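PDB 5I1V: CrmK from Actinoalloteichus sp. WH1-2216-6, which is a flavoenzyme with covalently bound FAD that probably acts as an oxidase in recycling a shunt product of caerulomycin biosynthesis. Local coordinates for residues F96-G101 with Y200-P205; H153-V158 with G195-Y200; A185-G190 with A390-P395. All coordinates share one frame; numbering follows the deposited sequence.

Contact 1. Residues F96-G101 with Y200-P205; sequences FEVEAG and YWLRSP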
loop_
_atom_site.group_PDB
_atom_site.type_symbol
_atom_site.label_atom_id
_atom_site.label_comp_id
_atom_site.label_asym_id
_atom_site.label_seq_id
_atom_site.Cartn_x
_atom_site.Cartn_y
_atom_site.Cartn_z
ATOM N N PHE A 96 5.011 9.588 -21.648
ATOM C CA PHE A 96 5.435 8.826 -20.498
ATOM C C PHE A 96 5.468 7.314 -20.771
ATOM O O PHE A 96 4.432 6.719 -21.144
ATOM C CB PHE A 96 4.569 9.136 -19.289
ATOM C CG PHE A 96 4.734 10.526 -18.814
ATOM C CD1 PHE A 96 5.761 10.874 -17.959
ATOM C CD2 PHE A 96 3.864 11.510 -19.268
ATOM C CE1 PHE A 96 5.900 12.203 -17.578
ATOM C CE2 PHE A 96 3.998 12.799 -18.865
ATOM C CZ PHE A 96 4.994 13.154 -18.025
ATOM N N GLU A 97 6.639 6.707 -20.574
ATOM C CA GLU A 97 6.795 5.253 -20.735
ATOM C C GLU A 97 6.430 4.564 -19.434
ATOM O O GLU A 97 6.928 4.931 -18.369
ATOM C CB GLU A 97 8.218 4.934 -21.093
ATOM C CG GLU A 97 8.471 3.508 -21.562
ATOM C CD GLU A 97 9.985 3.225 -21.739
ATOM O OE1 GLU A 97 10.755 4.174 -21.565
ATOM O OE2 GLU A 97 10.407 2.059 -21.971
ATOM N N VAL A 98 5.550 3.584 -19.529
ATOM C CA VAL A 98 5.088 2.843 -18.382
ATOM C C VAL A 98 5.247 1.361 -18.699
ATOM O O VAL A 98 4.475 0.820 -19.498
ATOM C CB VAL A 98 3.605 3.142 -18.043
ATOM C CG1 VAL A 98 3.122 2.300 -16.852
ATOM C CG2 VAL A 98 3.332 4.613 -17.723
ATOM N N GLU A 99 6.194 0.695 -18.060
ATOM C CA GLU A 99 6.319 -0.785 -18.195
ATOM C C GLU A 99 5.107 -1.498 -17.641
ATOM O O GLU A 99 4.465 -0.998 -16.699
ATOM C CB GLU A 99 7.618 -1.308 -17.582
ATOM C CG GLU A 99 8.745 -1.056 -18.557
ATOM C CD GLU A 99 10.137 -1.437 -18.065
ATOM O OE1 GLU A 99 10.292 -1.724 -16.849
ATOM O OE2 GLU A 99 11.070 -1.463 -18.916
ATOM N N ALA A 100 4.800 -2.667 -18.215
ATOM C CA ALA A 100 3.503 -3.368 -17.941
ATOM C C ALA A 100 3.379 -3.745 -16.503
ATOM O O ALA A 100 2.258 -3.909 -15.953
ATOM C CB ALA A 100 3.410 -4.621 -18.776
ATOM N N GLY A 101 4.513 -3.951 -15.855
ATOM C CA GLY A 101 4.451 -4.377 -14.474
ATOM C C GLY A 101 4.434 -3.284 -13.452
ATOM O O GLY A 101 4.400 -3.595 -12.271
ATOM N N TYR A 200 3.738 0.794 -22.331
ATOM C CA TYR A 200 2.722 1.685 -22.886
ATOM C C TYR A 200 3.390 3.047 -22.889
ATOM O O TYR A 200 4.272 3.328 -22.046
ATOM C CB TYR A 200 1.509 1.827 -21.953
ATOM C CG TYR A 200 0.645 0.638 -21.675
ATOM C CD1 TYR A 200 -0.372 0.310 -22.549
ATOM C CD2 TYR A 200 0.786 -0.120 -20.506
ATOM C CE1 TYR A 200 -1.253 -0.733 -22.299
ATOM C CE2 TYR A 200 -0.090 -1.194 -20.242
ATOM C CZ TYR A 200 -1.118 -1.488 -21.142
ATOM O OH TYR A 200 -2.036 -2.508 -20.941
ATOM N N TRP A 201 2.924 3.906 -23.755
ATOM C CA TRP A 201 3.300 5.310 -23.738
ATOM C C TRP A 201 2.037 6.143 -23.616
ATOM O O TRP A 201 1.087 5.996 -24.391
ATOM C CB TRP A 201 4.065 5.699 -25.013
ATOM C CG TRP A 201 5.490 5.241 -25.053
ATOM C CD1 TRP A 201 6.568 5.880 -24.568
ATOM C CD2 TRP A 201 5.967 4.006 -25.605
ATOM N NE1 TRP A 201 7.715 5.138 -24.798
ATOM C CE2 TRP A 201 7.368 3.983 -25.436
ATOM C CE3 TRP A 201 5.352 2.950 -26.252
ATOM C CZ2 TRP A 201 8.165 2.937 -25.915
ATOM C CZ3 TRP A 201 6.134 1.894 -26.713
ATOM C CH2 TRP A 201 7.527 1.908 -26.561
ATOM N N LEU A 202 2.068 7.089 -22.672
ATOM C CA LEU A 202 0.955 7.910 -22.396
ATOM C C LEU A 202 1.228 9.373 -22.684
ATOM O O LEU A 202 2.235 9.919 -22.242
ATOM C CB LEU A 202 0.539 7.768 -20.919
ATOM C CG LEU A 202 0.279 6.341 -20.417
ATOM C CD1 LEU A 202 0.120 6.334 -18.906
ATOM C CD2 LEU A 202 -0.967 5.774 -21.032
ATOM N N ARG A 203 0.259 10.012 -23.329
ATOM C CA ARG A 203 0.312 11.438 -23.559
ATOM C C ARG A 203 -1.038 11.961 -24.043
ATOM O O ARG A 203 -1.759 11.252 -24.688
ATOM C CB ARG A 203 1.426 11.706 -24.587
ATOM C CG ARG A 203 1.006 12.140 -25.946
ATOM C CD ARG A 203 2.222 12.256 -26.863
ATOM N NE ARG A 203 2.805 13.576 -26.844
ATOM C CZ ARG A 203 2.342 14.598 -27.567
ATOM N NH1 ARG A 203 1.289 14.425 -28.374
ATOM N NH2 ARG A 203 2.923 15.798 -27.487
ATOM N N SER A 204 -1.385 13.196 -23.723
ATOM C CA SER A 204 -2.584 13.838 -24.284
ATOM C C SER A 204 -2.424 14.003 -25.765
ATOM O O SER A 204 -1.374 14.448 -26.225
ATOM C CB SER A 204 -2.789 15.236 -23.697
ATOM O OG SER A 204 -2.942 15.152 -22.308
ATOM N N PRO A 205 -3.446 13.661 -26.530
ATOM C CA PRO A 205 -3.280 13.837 -27.979
ATOM C C PRO A 205 -3.039 15.306 -28.393
ATOM O O PRO A 205 -2.389 15.567 -29.403
ATOM C CB PRO A 205 -4.601 13.316 -28.575
ATOM C CG PRO A 205 -5.481 12.952 -27.417
ATOM C CD PRO A 205 -4.705 13.020 -26.144
#

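Contact 2. Residues H153-V158 with G195-Y200; sequences HAVEVV and GVITRY. With FAD (flavin-adenine dinucleotide), chain E.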
loop_
_atom_site.group_PDB
_atom_site.type_symbol
_atom_site.label_atom_id
_atom_site.label_comp_id
_atom_site.label_asym_id
_atom_site.label_seq_id
_atom_site.Cartn_x
_atom_site.Cartn_y
_atom_site.Cartn_z
ATOM N N HIS A 153 -0.790 6.690 -26.323
ATOM C CA HIS A 153 -0.034 7.190 -27.506
ATOM C C HIS A 153 0.489 6.023 -28.336
ATOM O O HIS A 153 0.426 6.061 -29.562
ATOM C CB HIS A 153 1.052 8.118 -26.990
ATOM C CG HIS A 153 2.024 8.583 -28.030
ATOM N ND1 HIS A 153 1.740 9.609 -28.912
ATOM C CD2 HIS A 153 3.291 8.198 -28.293
ATOM C CE1 HIS A 153 2.809 9.852 -29.661
ATOM N NE2 HIS A 153 3.751 8.985 -29.330
ATOM N N ALA A 154 1.024 4.995 -27.664
ATOM C CA ALA A 154 1.619 3.848 -28.319
ATOM C C ALA A 154 1.709 2.686 -27.323
ATOM O O ALA A 154 1.682 2.892 -26.108
ATOM C CB ALA A 154 3.030 4.163 -28.813
ATOM N N VAL A 155 1.875 1.472 -27.856
ATOM C CA VAL A 155 2.036 0.236 -27.066
ATOM C C VAL A 155 3.021 -0.688 -27.753
ATOM O O VAL A 155 2.995 -0.781 -28.969
ATOM C CB VAL A 155 0.623 -0.401 -26.858
ATOM C CG1 VAL A 155 -0.031 -0.889 -28.160
ATOM C CG2 VAL A 155 0.678 -1.479 -25.812
ATOM N N GLU A 156 3.891 -1.346 -26.991
ATOM C CA GLU A 156 4.845 -2.305 -27.456
ATOM C C GLU A 156 4.336 -3.661 -27.056
ATOM O O GLU A 156 4.018 -3.889 -25.894
ATOM C CB GLU A 156 6.227 -2.045 -26.846
ATOM C CG GLU A 156 7.271 -2.982 -27.358
ATOM C CD GLU A 156 8.614 -2.770 -26.676
ATOM O OE1 GLU A 156 8.818 -3.243 -25.537
ATOM O OE2 GLU A 156 9.474 -2.126 -27.304
ATOM N N VAL A 157 4.170 -4.544 -28.031
ATOM C CA VAL A 157 3.600 -5.860 -27.824
ATOM C C VAL A 157 4.455 -6.937 -28.462
ATOM O O VAL A 157 4.891 -6.787 -29.617
ATOM C CB VAL A 157 2.236 -5.952 -28.494
ATOM C CG1 VAL A 157 1.425 -7.102 -27.968
ATOM C CG2 VAL A 157 1.453 -4.663 -28.282
ATOM N N VAL A 158 4.679 -8.015 -27.720
ATOM C CA VAL A 158 5.319 -9.189 -28.234
ATOM C C VAL A 158 4.242 -10.075 -28.813
ATOM O O VAL A 158 3.322 -10.493 -28.109
ATOM C CB VAL A 158 6.080 -9.910 -27.102
ATOM C CG1 VAL A 158 6.662 -11.222 -27.571
ATOM C CG2 VAL A 158 7.205 -9.020 -26.598
ATOM N N GLY A 195 -1.133 -10.570 -27.414
ATOM C CA GLY A 195 0.298 -10.666 -27.234
ATOM C C GLY A 195 0.675 -10.146 -25.899
ATOM O O GLY A 195 -0.215 -9.748 -25.103
ATOM N N VAL A 196 1.975 -10.130 -25.605
ATOM C CA VAL A 196 2.458 -9.671 -24.312
ATOM C C VAL A 196 2.780 -8.187 -24.403
ATOM O O VAL A 196 3.721 -7.763 -25.106
ATOM C CB VAL A 196 3.664 -10.398 -23.857
ATOM C CG1 VAL A 196 4.121 -9.899 -22.468
ATOM C CG2 VAL A 196 3.389 -11.864 -23.816
ATOM N N ILE A 197 2.022 -7.388 -23.664
ATOM C CA ILE A 197 2.302 -5.963 -23.627
ATOM C C ILE A 197 3.534 -5.755 -22.757
ATOM O O ILE A 197 3.506 -6.137 -21.598
ATOM C CB ILE A 197 1.109 -5.179 -23.016
ATOM C CG1 ILE A 197 -0.130 -5.379 -23.872
ATOM C CG2 ILE A 197 1.381 -3.677 -22.899
ATOM C CD1 ILE A 197 -1.389 -5.268 -23.033
ATOM N N THR A 198 4.602 -5.152 -23.287
ATOM C CA THR A 198 5.755 -4.882 -22.464
ATOM C C THR A 198 5.753 -3.447 -21.873
ATOM O O THR A 198 6.274 -3.188 -20.741
ATOM C CB THR A 198 7.034 -5.167 -23.263
ATOM O OG1 THR A 198 6.966 -4.502 -24.493
ATOM C CG2 THR A 198 7.128 -6.653 -23.527
ATOM N N ARG A 199 5.218 -2.487 -22.620
ATOM C CA ARG A 199 5.188 -1.104 -22.134
ATOM C C ARG A 199 4.162 -0.308 -22.914
ATOM O O ARG A 199 3.788 -0.673 -23.990
ATOM C CB ARG A 199 6.575 -0.409 -22.206
ATOM C CG ARG A 199 7.131 -0.297 -23.599
ATOM C CD ARG A 199 8.670 -0.180 -23.661
ATOM N NE ARG A 199 9.312 -1.438 -23.337
ATOM C CZ ARG A 199 10.133 -1.637 -22.309
ATOM N NH1 ARG A 199 10.523 -0.628 -21.559
ATOM N NH2 ARG A 199 10.603 -2.848 -22.071
ATOM N N TYR A 200 3.738 0.794 -22.331
ATOM C CA TYR A 200 2.722 1.685 -22.886
ATOM C C TYR A 200 3.390 3.047 -22.889
ATOM O O TYR A 200 4.272 3.328 -22.046
ATOM C CB TYR A 200 1.509 1.827 -21.953
ATOM C CG TYR A 200 0.645 0.638 -21.675
ATOM C CD1 TYR A 200 -0.372 0.310 -22.549
ATOM C CD2 TYR A 200 0.786 -0.120 -20.506
ATOM C CE1 TYR A 200 -1.253 -0.733 -22.299
ATOM C CE2 TYR A 200 -0.090 -1.194 -20.242
ATOM C CZ TYR A 200 -1.118 -1.488 -21.142
ATOM O OH TYR A 200 -2.036 -2.508 -20.941
HETATM P PA FAD E . -3.461 -9.565 -13.966
HETATM O O1A FAD E . -4.235 -10.528 -13.099
HETATM O O2A FAD E . -1.966 -9.679 -13.893
HETATM O O5B FAD E . -3.941 -9.673 -15.456
HETATM C C5B FAD E . -5.277 -9.390 -15.861
HETATM C C4B FAD E . -5.515 -9.995 -17.252
HETATM O O4B FAD E . -4.699 -9.245 -18.174
HETATM C C3B FAD E . -5.112 -11.437 -17.476
HETATM O O3B FAD E . -5.888 -11.955 -18.541
HETATM C C2B FAD E . -3.682 -11.335 -17.929
HETATM O O2B FAD E . -3.089 -12.491 -18.528
HETATM C C1B FAD E . -3.724 -10.060 -18.781
HETATM N N9A FAD E . -2.442 -9.314 -18.728
HETATM C C8A FAD E . -1.731 -8.887 -17.639
HETATM N N7A FAD E . -0.540 -8.338 -18.044
HETATM C C5A FAD E . -0.534 -8.424 -19.358
HETATM C C6A FAD E . 0.416 -8.000 -20.355
HETATM N N6A FAD E . 1.499 -7.381 -19.926
HETATM N N1A FAD E . 0.116 -8.256 -21.633
HETATM C C2A FAD E . -1.001 -8.917 -22.005
HETATM N N3A FAD E . -1.970 -9.294 -21.132
HETATM C C4A FAD E . -1.710 -9.103 -19.814
HETATM N N1 FAD E . -10.196 -1.222 -12.875
HETATM C C2 FAD E . -10.546 0.053 -13.164
HETATM O O2 FAD E . -10.737 0.393 -14.338
HETATM N N3 FAD E . -10.702 1.005 -12.219
HETATM C C4 FAD E . -10.568 0.787 -10.916
HETATM O O4 FAD E . -10.686 1.714 -10.088
HETATM C C4X FAD E . -10.180 -0.553 -10.499
HETATM N N5 FAD E . -10.022 -0.852 -9.181
HETATM C C5X FAD E . -9.562 -2.068 -8.848
HETATM C C6 FAD E . -9.236 -2.346 -7.520
HETATM C C7 FAD E . -8.768 -3.589 -7.095
HETATM C C7M FAD E . -8.425 -3.812 -5.617
HETATM C C8 FAD E . -8.617 -4.631 -8.134
HETATM C C8M FAD E . -8.143 -6.014 -7.781
HETATM C C9 FAD E . -8.942 -4.385 -9.473
HETATM C C9A FAD E . -9.407 -3.133 -9.871
HETATM N N10 FAD E . -9.720 -2.849 -11.205
HETATM C C10 FAD E . -10.066 -1.558 -11.559
HETATM C "C1'" FAD E . -9.827 -3.904 -12.213
HETATM C "C2'" FAD E . -8.542 -4.052 -12.960
HETATM O "O2'" FAD E . -8.475 -3.040 -13.946
HETATM C "C3'" FAD E . -8.384 -5.406 -13.567
HETATM O "O3'" FAD E . -8.453 -6.399 -12.506
HETATM C "C4'" FAD E . -7.071 -5.515 -14.371
HETATM O "O4'" FAD E . -7.274 -6.492 -15.391
HETATM C "C5'" FAD E . -5.916 -5.896 -13.466
HETATM O "O5'" FAD E . -4.719 -5.892 -14.244
HETATM P P FAD E . -3.472 -6.618 -13.586
HETATM O O1P FAD E . -3.269 -6.142 -12.195
HETATM O O2P FAD E . -2.312 -6.565 -14.530
HETATM O O3P FAD E . -4.007 -8.145 -13.505
#

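Contact 3. Residues A185-G190 with A390-P395; sequences AHTGGG and AATAVP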
loop_
_atom_site.group_PDB
_atom_site.type_symbol
_atom_site.label_atom_id
_atom_site.label_comp_id
_atom_site.label_asym_id
_atom_site.label_seq_id
_atom_site.Cartn_x
_atom_site.Cartn_y
_atom_site.Cartn_z
ATOM N N ALA A 185 -6.970 -2.185 -30.669
ATOM C CA ALA A 185 -7.342 -3.334 -29.853
ATOM C C ALA A 185 -6.957 -3.187 -28.381
ATOM O O ALA A 185 -7.628 -3.677 -27.512
ATOM C CB ALA A 185 -6.737 -4.583 -30.408
ATOM N N HIS A 186 -5.880 -2.479 -28.133
ATOM C CA HIS A 186 -5.449 -2.178 -26.765
ATOM C C HIS A 186 -6.109 -0.978 -26.121
ATOM O O HIS A 186 -5.667 -0.528 -25.060
ATOM C CB HIS A 186 -3.944 -2.042 -26.752
ATOM C CG HIS A 186 -3.247 -3.349 -26.938
ATOM N ND1 HIS A 186 -3.021 -3.913 -28.176
ATOM C CD2 HIS A 186 -2.767 -4.228 -26.032
ATOM C CE1 HIS A 186 -2.432 -5.085 -28.018
ATOM N NE2 HIS A 186 -2.286 -5.303 -26.726
ATOM N N THR A 187 -7.172 -0.449 -26.715
ATOM C CA THR A 187 -7.875 0.662 -26.127
ATOM C C THR A 187 -9.237 0.170 -25.662
ATOM O O THR A 187 -10.227 0.881 -25.770
ATOM C CB THR A 187 -8.088 1.859 -27.062
ATOM O OG1 THR A 187 -8.900 1.470 -28.190
ATOM C CG2 THR A 187 -6.748 2.417 -27.569
ATOM N N GLY A 188 -9.259 -1.031 -25.136
ATOM C CA GLY A 188 -10.474 -1.623 -24.630
ATOM C C GLY A 188 -10.634 -3.095 -24.863
ATOM O O GLY A 188 -11.550 -3.693 -24.279
ATOM N N GLY A 189 -9.779 -3.706 -25.679
ATOM C CA GLY A 189 -9.930 -5.131 -25.977
ATOM C C GLY A 189 -9.658 -6.070 -24.802
ATOM O O GLY A 189 -10.175 -7.197 -24.724
ATOM N N GLY A 190 -8.815 -5.608 -23.874
ATOM C CA GLY A 190 -8.617 -6.330 -22.631
ATOM C C GLY A 190 -7.379 -7.198 -22.685
ATOM O O GLY A 190 -6.858 -7.458 -23.743
ATOM N N ALA A 390 -15.902 5.735 -31.746
ATOM C CA ALA A 390 -15.309 4.833 -32.736
ATOM C C ALA A 390 -13.802 4.767 -32.630
ATOM O O ALA A 390 -13.195 3.787 -33.102
ATOM C CB ALA A 390 -15.673 5.286 -34.130
ATOM N N ALA A 391 -13.202 5.799 -32.028
ATOM C CA ALA A 391 -11.758 5.958 -32.063
ATOM C C ALA A 391 -11.038 5.013 -31.093
ATOM O O ALA A 391 -9.829 4.836 -31.235
ATOM C CB ALA A 391 -11.350 7.404 -31.793
ATOM N N THR A 392 -11.784 4.392 -30.165
ATOM C CA THR A 392 -11.242 3.387 -29.224
ATOM C C THR A 392 -12.151 2.160 -29.140
ATOM O O THR A 392 -13.278 2.185 -29.614
ATOM C CB THR A 392 -10.999 3.993 -27.790
ATOM O OG1 THR A 392 -12.165 4.693 -27.370
ATOM C CG2 THR A 392 -9.862 4.984 -27.847
ATOM N N ALA A 393 -11.643 1.067 -28.581
ATOM C CA ALA A 393 -12.363 -0.168 -28.548
ATOM C C ALA A 393 -13.357 -0.233 -27.366
ATOM O O ALA A 393 -14.322 -0.996 -27.405
ATOM C CB ALA A 393 -11.400 -1.332 -28.503
ATOM N N VAL A 394 -13.143 0.566 -26.338
ATOM C CA VAL A 394 -13.994 0.518 -25.142
ATOM C C VAL A 394 -15.438 0.923 -25.437
ATOM O O VAL A 394 -15.669 1.976 -26.068
ATOM C CB VAL A 394 -13.513 1.472 -24.018
ATOM C CG1 VAL A 394 -14.337 1.245 -22.754
ATOM C CG2 VAL A 394 -12.070 1.244 -23.680
ATOM N N PRO A 395 -16.427 0.134 -24.954
ATOM C CA PRO A 395 -17.809 0.610 -25.012
ATOM C C PRO A 395 -17.964 1.930 -24.297
ATOM O O PRO A 395 -17.334 2.176 -23.278
ATOM C CB PRO A 395 -18.581 -0.466 -24.227
ATOM C CG PRO A 395 -17.816 -1.700 -24.493
ATOM C CD PRO A 395 -16.392 -1.243 -24.398
#

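Contact 1. Residues F96-G101 with Y200-P205
Glu97 swings CG opposite its amide nitrogen (chi1 -168°) and stays extended beyond it, which runs the glutamate alongside the indole of Trp201, whose own CG stands beside the backbone N. The two side chains point the same way, and the methylenes do the touching: CG of Glu97 lies 3.7 Å from NE1 of Trp201. Carboxylate and indole planes are only 19° apart, so two flat groups travel nearly abreast. Both polar ends look elsewhere, Glu97 OE2 to a salt bridge with Arg199 and Trp201 NE1 to a hydrogen bond with Asp90.

Backbone pairing sets this up. Glu97 and Trp201 form a non-hydrogen-bonded antiparallel pair, flanked by the hydrogen-bonded pairs Phe96-Leu202 and Val98-Tyr200. Phe96 O accepts the N-H of Leu202 at 2.8 Å, while Val98 N reaches Tyr200 O at 2.8 Å with an N-H...O angle of 165°. Trp201 CA adds a CH...O contact to Phe96 O at 3.2 Å.

The opposite face of the sheet carries Phe96, Val98, Tyr200 and Leu202. Here CG2 of Val98 meets CD1 of Leu202 at 3.8 Å, and the edge of the Phe96 ring brings CD2 within 3.7 Å of Leu202 O. Helix 104-115 covers Phe96 and Val98 through Leu111 and Ile107. Tyr200 OH is hydrogen-bonded to Gly130 O.

These are neighbouring strands, 95-99 and 196-202, of the five-stranded antiparallel sheet in the FAD-binding part of the enzyme, and just past the first strand Ala100 touches the cofactor. Chemically the strand pair separates this mainly apolar face from one where carboxylates and Arg199 gather beside the indole of Trp201. Arg199 also bridges Glu99; a cation shared by two carboxylates would tend to keep both ionised.

Contact 2. Residues H153-V158 with G195-Y200
Val155, Ile197 and Tyr200 make the close-packed side: CG2 of Val155 sits 3.7 Å from CG2 of Ile197, which lies over one face of the Tyr200 ring, offset toward its rim. Farther along, CG1 of Val157 packs on the Gly195 backbone, where a CB would collide with Val158 O. Ile197 also reads the adenine of FAD, its N donating to N1A at 2.9 Å and its O receiving N6A at 2.9 Å.

On the other face Val158 and Val196 are buried, but the Glu156-Arg199 end is polar and partly exposed. Extended Glu156 and bent Arg199 lie side by side there, their flat ends 68° apart. NE of Arg199 meets Glu156 OE1 at 2.9 Å in a salt bridge; the oxygen lies in the guanidinium plane, but the nitrogen stands above the carboxylate plane. Arg199 NH1 is also salt-bridged to Glu97 and Glu99. Thr198 OG1 donates to Glu156 OE1 at a doubtfully short distance, and Thr40 OG1 is a further partner. A beta bulge, shifting the register by one between Glu156 and Val157, brings Thr198 and Arg199 together on this carboxylate.

Strands 95-99 and 166-172 continue the sheet on either side, while helix 40-52 packs Val43 against Val158 and Val196.

Contact 3. Residues A185-G190 with A390-P395
The peptide joining Thr187 to Gly188 is the flat group at the centre of this contact. Over one of its faces lies the methyl of Ala393, with CB 3.7 Å from Thr187 O; toward the other comes CG2 of Val394, though its very short approach is doubtful because that side chain was modelled in two conformers. At the oxygen end two backbone N-H groups converge. Val394 N is 3.0 Å from Thr187 O, and Ala393 N, well off the peptide plane on the side of its own methyl, is 3.2 Å from the same oxygen. Both bonds are weak.

Ala393 N makes a straighter bond to Thr187 OG1, 2.8 Å away at 154°. A chi1 of 62° sets that hydroxyl between the backbone N and the carbonyl carbon, facing the backbone of 392-393, and OG1 is also hydrogen-bonded to Trp184 O in helix 180-185.

Two parts of the fold meet here. Segment 185-190 is the glycine-rich turn leading from helix 180-185 toward strand 196-202 of the FAD-binding sheet, whereas 390-395 lies in the loop between strands 374-379 and 400-408 of the large antiparallel sheet, as in the two-domain architecture of berberine bridge enzyme relatives.

The side chains of Thr187 and Thr392 cross at about a right angle, CB to CB 3.7 Å. A valine in place of Thr187 would probably leave Ala393 N with only the weak carbonyl bond and Trp184 O without its hydroxyl partner. Gly188 has backbone angles that call for glycine, and a CB there would run into Val394 N. Gly189 N closes back on Ala185 O at 2.8 Å, and Gly189 O is held by Tyr471 OH.

Overall arrangement
From the N terminus, the chain first lays down 96-101, the opening half of contact 1, and then strand 152-160, which opens contact 2. Next comes 185-190, the first half of contact 3. Strand 196-202 then returns between the two earlier strands, closing contact 2 and directly afterwards contact 1, with Tyr200 common to both; the shorter loop of contact 2 therefore falls within that of contact 1. Contact 3 closes about 200 residues after its opening, at 390-395, and so crosses both. Contacts 1 and 2 join three neighbouring strands of the five-stranded sheet, while contact 3 ties the loop before strand 196-202 to a loop of the eight-stranded sheet. His186 packs against Ile197, Val155 and Val157, joining contacts 2 and 3.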